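Local atomic coordinates of stage II sporulation protein E (SpoIIE) (Moorella thermoacetica, PDB entry 3ZT9), a protein that binds manganese ions and is probably a PP2C-type serine/threonine phosphatase acting in stressosome control of secondary messenger signalling. Residues 93-105 with 115-129. Residues are numbered along the deposited sequence; the frame is centred on the assembly and turned at random.
Sequences QGLWQAAIVGNIH and ITPLATPGILGYNYP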
ATOM      1  N   GLN A  93      16.597   3.909  12.200  1.00 27.21           N
ATOM      2  CA  GLN A  93      16.210   4.713  13.349  1.00 23.91           C
ATOM      3  C   GLN A  93      15.066   4.105  14.143  1.00 19.00           C
ATOM      4  O   GLN A  93      14.778   4.587  15.227  1.00 20.10           O
ATOM      5  CB  GLN A  93      15.863   6.129  12.921  1.00 30.52           C
ATOM      6  CG  GLN A  93      17.063   6.882  12.441  1.00 57.37           C
ATOM      7  CD  GLN A  93      16.783   8.340  12.301  1.00 75.73           C
ATOM      8  OE1 GLN A  93      15.726   8.737  11.819  1.00 81.57           O
ATOM      9  NE2 GLN A  93      17.719   9.160  12.750  1.00 82.94           N
ATOM     10  N   GLY A  94      14.460   3.028  13.635  1.00 18.29           N
ATOM     11  CA  GLY A  94      13.483   2.278  14.395  1.00 19.54           C
ATOM     12  C   GLY A  94      12.123   2.965  14.434  1.00 17.83           C
ATOM     13  O   GLY A  94      11.431   2.971  15.460  1.00 15.56           O
ATOM     14  N   LEU A  95      11.743   3.547  13.307  1.00 14.39           N
ATOM     15  CA  LEU A  95      10.520   4.353  13.226  1.00 14.13           C
ATOM     16  C   LEU A  95       9.756   4.048  11.953  1.00 16.69           C
ATOM     17  O   LEU A  95      10.345   3.696  10.947  1.00 16.12           O
ATOM     18  CB  LEU A  95      10.857   5.838  13.181  1.00 17.73           C
ATOM     19  CG  LEU A  95      11.724   6.376  14.335  1.00 20.76           C
ATOM     20  CD1 LEU A  95      12.195   7.804  13.977  1.00 23.67           C
ATOM     21  CD2 LEU A  95      10.944   6.337  15.625  1.00 20.51           C
ATOM     22  N   TRP A  96       8.440   4.205  11.993  1.00 13.66           N
ATOM     23  CA  TRP A  96       7.623   4.173  10.759  1.00 14.68           C
ATOM     24  C   TRP A  96       6.585   5.301  10.753  1.00 15.41           C
ATOM     25  O   TRP A  96       6.198   5.843  11.803  1.00 15.08           O
ATOM     26  CB  TRP A  96       6.928   2.818  10.517  1.00 13.88           C
ATOM     27  CG  TRP A  96       5.970   2.397  11.591  1.00 13.79           C
ATOM     28  CD1 TRP A  96       6.238   1.509  12.626  1.00 15.65           C
ATOM     29  CD2 TRP A  96       4.585   2.772  11.736  1.00 16.46           C
ATOM     30  NE1 TRP A  96       5.112   1.337  13.396  1.00 15.74           N
ATOM     31  CE2 TRP A  96       4.091   2.109  12.889  1.00 18.81           C
ATOM     32  CE3 TRP A  96       3.721   3.611  11.019  1.00 12.96           C
ATOM     33  CZ2 TRP A  96       2.772   2.256  13.334  1.00 13.26           C
ATOM     34  CZ3 TRP A  96       2.407   3.779  11.476  1.00 16.66           C
ATOM     35  CH2 TRP A  96       1.944   3.102  12.614  1.00 19.24           C
ATOM     36  N   GLN A  97       6.200   5.712   9.544  1.00 13.92           N
ATOM     37  CA  GLN A  97       5.103   6.655   9.376  1.00 14.29           C
ATOM     38  C   GLN A  97       4.212   6.064   8.307  1.00 19.51           C
ATOM     39  O   GLN A  97       4.688   5.349   7.419  1.00 15.47           O
ATOM     40  CB  GLN A  97       5.596   8.007   8.838  1.00 18.08           C
ATOM     41  CG  GLN A  97       6.481   8.812   9.703  1.00 34.07           C
ATOM     42  CD  GLN A  97       6.843  10.138   9.019  1.00 32.11           C
ATOM     43  OE1 GLN A  97       7.923  10.681   9.226  1.00 54.41           O
ATOM     44  NE2 GLN A  97       5.930  10.654   8.203  1.00 24.82           N
ATOM     45  N   ALA A  98       2.910   6.313   8.365  1.00 13.45           N
ATOM     46  CA  ALA A  98       2.101   5.817   7.262  1.00 12.79           C
ATOM     47  C   ALA A  98       0.960   6.794   7.030  1.00 18.17           C
ATOM     48  O   ALA A  98       0.498   7.434   7.973  1.00 17.20           O
ATOM     49  CB  ALA A  98       1.528   4.464   7.591  1.00 14.22           C
ATOM     50  N   ALA A  99       0.465   6.880   5.793  1.00 15.28           N
ATOM     51  CA  ALA A  99      -0.795   7.637   5.579  1.00 12.54           C
ATOM     52  C   ALA A  99      -1.581   7.006   4.442  1.00 13.40           C
ATOM     53  O   ALA A  99      -1.004   6.278   3.622  1.00 13.69           O
ATOM     54  CB  ALA A  99      -0.478   9.090   5.260  1.00 14.53           C
ATOM     55  N   ILE A 100      -2.881   7.289   4.399  1.00 14.53           N
ATOM     56  CA  ILE A 100      -3.751   6.678   3.399  1.00 13.05           C
ATOM     57  C   ILE A 100      -4.749   7.714   2.954  1.00 16.03           C
ATOM     58  O   ILE A 100      -5.381   8.335   3.802  1.00 17.38           O
ATOM     59  CB  ILE A 100      -4.591   5.491   3.988  1.00 12.08           C
ATOM     60  CG1 ILE A 100      -3.667   4.466   4.663  1.00 15.83           C
ATOM     61  CG2 ILE A 100      -5.412   4.807   2.864  1.00 16.02           C
ATOM     62  CD1 ILE A 100      -4.430   3.516   5.557  1.00 23.64           C
ATOM     63  N   VAL A 101      -4.888   7.901   1.644  1.00 14.99           N
ATOM     64  CA  VAL A 101      -5.995   8.703   1.125  1.00 13.49           C
ATOM     65  C   VAL A 101      -6.917   7.713   0.422  1.00 17.84           C
ATOM     66  O   VAL A 101      -6.524   7.047  -0.534  1.00 17.75           O
ATOM     67  CB  VAL A 101      -5.531   9.841   0.175  1.00 16.97           C
ATOM     68  CG1 VAL A 101      -6.737  10.559  -0.414  1.00 16.73           C
ATOM     69  CG2 VAL A 101      -4.674  10.826   0.944  1.00 16.40           C
ATOM     70  N   GLY A 102      -8.146   7.598   0.917  1.00 14.95           N
ATOM     71  CA  GLY A 102      -9.086   6.677   0.326  1.00 18.28           C
ATOM     72  C   GLY A 102      -9.128   5.381   1.119  1.00 20.49           C
ATOM     73  O   GLY A 102      -8.953   5.406   2.326  1.00 32.04           O
ATOM     74  N   ASN A 103      -9.395   4.259   0.466  1.00 16.58           N
ATOM     75  CA  ASN A 103      -9.694   3.043   1.234  1.00 19.09           C
ATOM     76  C   ASN A 103      -8.699   1.898   1.033  1.00 22.27           C
ATOM     77  O   ASN A 103      -9.060   0.753   1.065  1.00 24.92           O
ATOM     78  CB  ASN A 103     -11.095   2.546   0.947  1.00 16.84           C
ATOM     79  CG  ASN A 103     -11.233   2.004  -0.455  1.00 24.58           C
ATOM     80  OD1 ASN A 103     -10.394   2.284  -1.317  1.00 23.93           O
ATOM     81  ND2 ASN A 103     -12.287   1.224  -0.694  1.00 24.24           N
ATOM     82  N   ILE A 104      -7.436   2.212   0.859  1.00 12.66           N
ATOM     83  CA  ILE A 104      -6.440   1.168   0.921  1.00 12.02           C
ATOM     84  C   ILE A 104      -6.316   0.737   2.423  1.00 12.87           C
ATOM     85  O   ILE A 104      -6.495   1.556   3.327  1.00 15.34           O
ATOM     86  CB  ILE A 104      -5.077   1.696   0.427  1.00 14.54           C
ATOM     87  CG1 ILE A 104      -5.175   2.205  -1.020  1.00 15.28           C
ATOM     88  CG2 ILE A 104      -4.001   0.613   0.582  1.00 12.95           C
ATOM     89  CD1 ILE A 104      -5.500   1.143  -2.088  1.00 15.75           C
ATOM     90  N   HIS A 105      -6.040  -0.525   2.682  1.00 11.92           N
ATOM     91  CA  HIS A 105      -5.941  -0.991   4.067  1.00 12.03           C
ATOM     92  C   HIS A 105      -4.511  -1.275   4.456  1.00 14.21           C
ATOM     93  O   HIS A 105      -3.777  -1.935   3.706  1.00 15.14           O
ATOM     94  CB  HIS A 105      -6.805  -2.239   4.186  1.00 16.12           C
ATOM     95  CG  HIS A 105      -8.232  -1.973   3.841  1.00 14.81           C
ATOM     96  ND1 HIS A 105      -9.017  -1.104   4.573  1.00 17.02           N
ATOM     97  CD2 HIS A 105      -9.007  -2.421   2.828  1.00 16.95           C
ATOM     98  CE1 HIS A 105     -10.216  -1.037   4.025  1.00 24.39           C
ATOM     99  NE2 HIS A 105     -10.237  -1.825   2.963  1.00 20.41           N
ATOM    100  N   ILE A 115      -1.539  -2.490  14.931  1.00 15.57           N
ATOM    101  CA  ILE A 115      -1.932  -1.109  14.704  1.00 14.79           C
ATOM    102  C   ILE A 115      -2.498  -0.938  13.307  1.00 16.79           C
ATOM    103  O   ILE A 115      -1.890  -1.359  12.328  1.00 15.55           O
ATOM    104  CB  ILE A 115      -0.683  -0.182  14.840  1.00 13.61           C
ATOM    105  CG1 ILE A 115      -0.218  -0.172  16.308  1.00 17.79           C
ATOM    106  CG2 ILE A 115      -1.067   1.222  14.393  1.00 14.91           C
ATOM    107  CD1 ILE A 115       1.263   0.345  16.534  1.00 19.31           C
ATOM    108  N   THR A 116      -3.687  -0.359  13.217  1.00 14.61           N
ATOM    109  CA  THR A 116      -4.275  -0.071  11.922  1.00 14.50           C
ATOM    110  C   THR A 116      -4.333   1.454  11.712  1.00 14.96           C
ATOM    111  O   THR A 116      -5.088   2.155  12.387  1.00 15.46           O
ATOM    112  CB  THR A 116      -5.696  -0.637  11.856  1.00 17.85           C
ATOM    113  OG1 THR A 116      -5.645  -2.058  12.042  1.00 17.42           O
ATOM    114  CG2 THR A 116      -6.351  -0.323  10.503  1.00 14.25           C
ATOM    115  N   PRO A 117      -3.495   1.969  10.813  1.00 13.69           N
ATOM    116  CA  PRO A 117      -3.519   3.412  10.542  1.00 13.77           C
ATOM    117  C   PRO A 117      -4.852   3.868  10.015  1.00 16.20           C
ATOM    118  O   PRO A 117      -5.492   3.160   9.236  1.00 16.04           O
ATOM    119  CB  PRO A 117      -2.436   3.596   9.472  1.00 16.41           C
ATOM    120  CG  PRO A 117      -1.449   2.455   9.782  1.00 17.71           C
ATOM    121  CD  PRO A 117      -2.369   1.288  10.130  1.00 12.60           C
ATOM    122  N   LEU A 118      -5.244   5.061  10.430  1.00 16.54           N
ATOM    123  CA  LEU A 118      -6.483   5.681  10.010  1.00 14.97           C
ATOM    124  C   LEU A 118      -6.326   6.339   8.649  1.00 21.80           C
ATOM    125  O   LEU A 118      -5.382   7.109   8.441  1.00 15.53           O
ATOM    126  CB  LEU A 118      -6.858   6.740  11.027  1.00 16.70           C
ATOM    127  CG  LEU A 118      -8.050   7.595  10.609  1.00 25.61           C
ATOM    128  CD1 LEU A 118      -9.259   6.691  10.365  1.00 29.39           C
ATOM    129  CD2 LEU A 118      -8.323   8.617  11.706  1.00 32.41           C
ATOM    130  N   ALA A 119      -7.245   6.023   7.746  1.00 18.32           N
ATOM    131  CA  ALA A 119      -7.285   6.593   6.414  1.00 16.77           C
ATOM    132  C   ALA A 119      -7.931   7.955   6.470  1.00 23.46           C
ATOM    133  O   ALA A 119      -8.810   8.201   7.289  1.00 22.25           O
ATOM    134  CB  ALA A 119      -8.113   5.707   5.444  1.00 21.29           C
ATOM    135  N   THR A 120      -7.487   8.825   5.580  1.00 16.65           N
ATOM    136  CA  THR A 120      -8.196  10.089   5.353  1.00 21.60           C
ATOM    137  C   THR A 120      -9.035   9.940   4.099  1.00 18.36           C
ATOM    138  O   THR A 120      -8.517   9.546   3.095  1.00 18.37           O
ATOM    139  CB  THR A 120      -7.194  11.250   5.176  1.00 31.30           C
ATOM    140  OG1 THR A 120      -6.765  11.326   3.822  1.00 52.56           O
ATOM    141  CG2 THR A 120      -5.984  11.031   6.055  1.00 25.81           C
ATOM    142  N   PRO A 121     -10.340  10.270   4.155  1.00 24.17           N
ATOM    143  CA  PRO A 121     -11.172  10.130   2.963  1.00 26.79           C
ATOM    144  C   PRO A 121     -10.704  11.034   1.821  1.00 26.14           C
ATOM    145  O   PRO A 121     -10.125  12.091   2.030  1.00 24.43           O
ATOM    146  CB  PRO A 121     -12.571  10.552   3.441  1.00 36.65           C
ATOM    147  CG  PRO A 121     -12.335  11.417   4.613  1.00 33.27           C
ATOM    148  CD  PRO A 121     -11.078  10.899   5.268  1.00 36.18           C
ATOM    149  N   GLY A 122     -10.961  10.604   0.602  1.00 24.69           N
ATOM    150  CA  GLY A 122     -10.659  11.437  -0.538  1.00 22.70           C
ATOM    151  C   GLY A 122     -10.281  10.600  -1.736  1.00 25.32           C
ATOM    152  O   GLY A 122     -10.196   9.390  -1.648  1.00 19.62           O
ATOM    153  N   ILE A 123     -10.019  11.275  -2.850  1.00 23.70           N
ATOM    154  CA  ILE A 123      -9.579  10.628  -4.085  1.00 25.13           C
ATOM    155  C   ILE A 123      -8.488  11.504  -4.674  1.00 27.75           C
ATOM    156  O   ILE A 123      -8.743  12.652  -5.014  1.00 22.90           O
ATOM    157  CB  ILE A 123     -10.709  10.499  -5.142  1.00 28.42           C
ATOM    158  CG1 ILE A 123     -11.817   9.596  -4.604  1.00 36.44           C
ATOM    159  CG2 ILE A 123     -10.111   9.941  -6.500  1.00 23.17           C
ATOM    160  CD1 ILE A 123     -13.060   9.530  -5.490  1.00 40.65           C
ATOM    161  N   LEU A 124      -7.280  10.966  -4.781  1.00 19.88           N
ATOM    162  CA  LEU A 124      -6.167  11.753  -5.298  1.00 22.40           C
ATOM    163  C   LEU A 124      -6.487  12.113  -6.735  1.00 23.90           C
ATOM    164  O   LEU A 124      -6.869  11.244  -7.535  1.00 21.45           O
ATOM    165  CB  LEU A 124      -4.841  10.977  -5.179  1.00 18.37           C
ATOM    166  CG  LEU A 124      -4.497  10.655  -3.709  1.00 20.16           C
ATOM    167  CD1 LEU A 124      -3.379   9.587  -3.650  1.00 22.07           C
ATOM    168  CD2 LEU A 124      -4.126  11.886  -2.944  1.00 21.76           C
ATOM    169  N   GLY A 125      -6.325  13.399  -7.050  1.00 21.98           N
ATOM    170  CA  GLY A 125      -6.647  13.934  -8.355  1.00 26.89           C
ATOM    171  C   GLY A 125      -7.954  14.693  -8.405  1.00 33.08           C
ATOM    172  O   GLY A 125      -8.178  15.487  -9.319  1.00 32.63           O
ATOM    173  N   TYR A 126      -8.812  14.468  -7.413  1.00 30.56           N
ATOM    174  CA  TYR A 126     -10.135  15.098  -7.384  1.00 29.94           C
ATOM    175  C   TYR A 126     -10.512  15.827  -6.108  1.00 34.40           C
ATOM    176  O   TYR A 126     -10.932  16.973  -6.177  1.00 46.13           O
ATOM    177  CB  TYR A 126     -11.194  14.074  -7.772  1.00 32.73           C
ATOM    178  CG  TYR A 126     -11.099  13.810  -9.239  1.00 52.59           C
ATOM    179  CD1 TYR A 126     -11.684  14.681 -10.156  1.00 62.76           C
ATOM    180  CD2 TYR A 126     -10.360  12.739  -9.723  1.00 42.89           C
ATOM    181  CE1 TYR A 126     -11.573  14.470 -11.503  1.00 68.07           C
ATOM    182  CE2 TYR A 126     -10.245  12.520 -11.073  1.00 51.44           C
ATOM    183  CZ  TYR A 126     -10.854  13.390 -11.956  1.00 69.54           C
ATOM    184  OH  TYR A 126     -10.745  13.179 -13.301  1.00 79.81           O
ATOM    185  N   ASN A 127     -10.387  15.178  -4.955  1.00 31.39           N
ATOM    186  CA  ASN A 127     -10.788  15.796  -3.685  1.00 45.84           C
ATOM    187  C   ASN A 127      -9.783  15.487  -2.577  1.00 42.31           C
ATOM    188  O   ASN A 127      -9.850  14.443  -1.929  1.00 41.04           O
ATOM    189  CB  ASN A 127     -12.217  15.382  -3.277  1.00 54.46           C
ATOM    190  CG  ASN A 127     -12.361  13.889  -3.092  1.00 65.03           C
ATOM    191  OD1 ASN A 127     -11.394  13.171  -3.222  1.00 73.14           O
ATOM    192  ND2 ASN A 127     -13.567  13.411  -2.790  1.00 68.24           N
ATOM    193  N   TYR A 128      -8.837  16.405  -2.389  1.00 44.55           N
ATOM    194  CA  TYR A 128      -7.776  16.252  -1.398  1.00 41.53           C
ATOM    195  C   TYR A 128      -8.339  16.534   0.011  1.00 40.23           C
ATOM    196  O   TYR A 128      -9.013  17.538   0.210  1.00 40.34           O
ATOM    197  CB  TYR A 128      -6.593  17.188  -1.731  1.00 46.54           C
ATOM    198  CG  TYR A 128      -5.317  16.785  -1.044  1.00 46.79           C
ATOM    199  CD1 TYR A 128      -4.556  15.730  -1.527  1.00 41.08           C
ATOM    200  CD2 TYR A 128      -4.890  17.435   0.109  1.00 49.70           C
ATOM    201  CE1 TYR A 128      -3.388  15.332  -0.883  1.00 31.89           C
ATOM    202  CE2 TYR A 128      -3.729  17.050   0.762  1.00 48.32           C
ATOM    203  CZ  TYR A 128      -2.985  15.995   0.262  1.00 40.01           C
ATOM    204  OH  TYR A 128      -1.828  15.618   0.911  1.00 36.30           O
ATOM    205  N   PRO A 129      -8.072  15.644   0.994  1.00 45.89           N
ATOM    206  CA  PRO A 129      -8.599  15.883   2.349  1.00 51.43           C
ATOM    207  C   PRO A 129      -8.091  17.180   2.980  1.00 55.76           C
ATOM    208  O   PRO A 129      -6.980  17.642   2.693  1.00 47.13           O
ATOM    209  CB  PRO A 129      -8.076  14.690   3.149  1.00 48.64           C
ATOM    210  CG  PRO A 129      -6.810  14.280   2.410  1.00 48.75           C
ATOM    211  CD  PRO A 129      -7.172  14.476   0.951  1.00 45.57           C
TER
HETATM  212  O   HOH W   1      -3.951   8.707   6.762  1.00 16.92           O
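With CG1 of Val101 anti to the backbone N (chi1 175°), this branch reaches Leu124 CD2 (3.9 Å), Pro129 CD and the backbone of Gly122, while CG2 lies 3.6 Å from Thr120 OG1. The beta-branched valine suits this extended strand end because its methyls diverge; an alanine here, lacking both, would probably open a gap between Leu124, Pro129 and Phe69 of helix 65-76, which also touches Val101. Thr120 OG1, between its backbone N and carbonyl carbon (chi1 85°), adds a weak hydrogen bond to Ile100 O, the oxygen its own N-H uses. Val101 and Thr120 form a single parallel bridge: Thr120 N donates to Ile100 O (2.8 Å, N-H...O 168°) and Gly102 N to Thr120 O (2.9 Å). In the PP2C-like sandwich of two antiparallel sheets, the loop, having left the sheet of strand 113-115, is thus pinned to the end of strand 95-101 in the other. At Gly102 and Gly122 a CB would jam against the preceding carbonyl O, and at Gly122 also against Asn127 O. Farther back, Ile100 CB packs on Ala119 CB (3.8 Å), a small methyl suited to CA atoms of this pair only 4.6 Å apart. Pro117, which has no N-H to satisfy, lays CG near Ala98 CB (4.2 Å), and Ile115 CG2 meets the Trp96 ring edge at CH2 (4.0 Å).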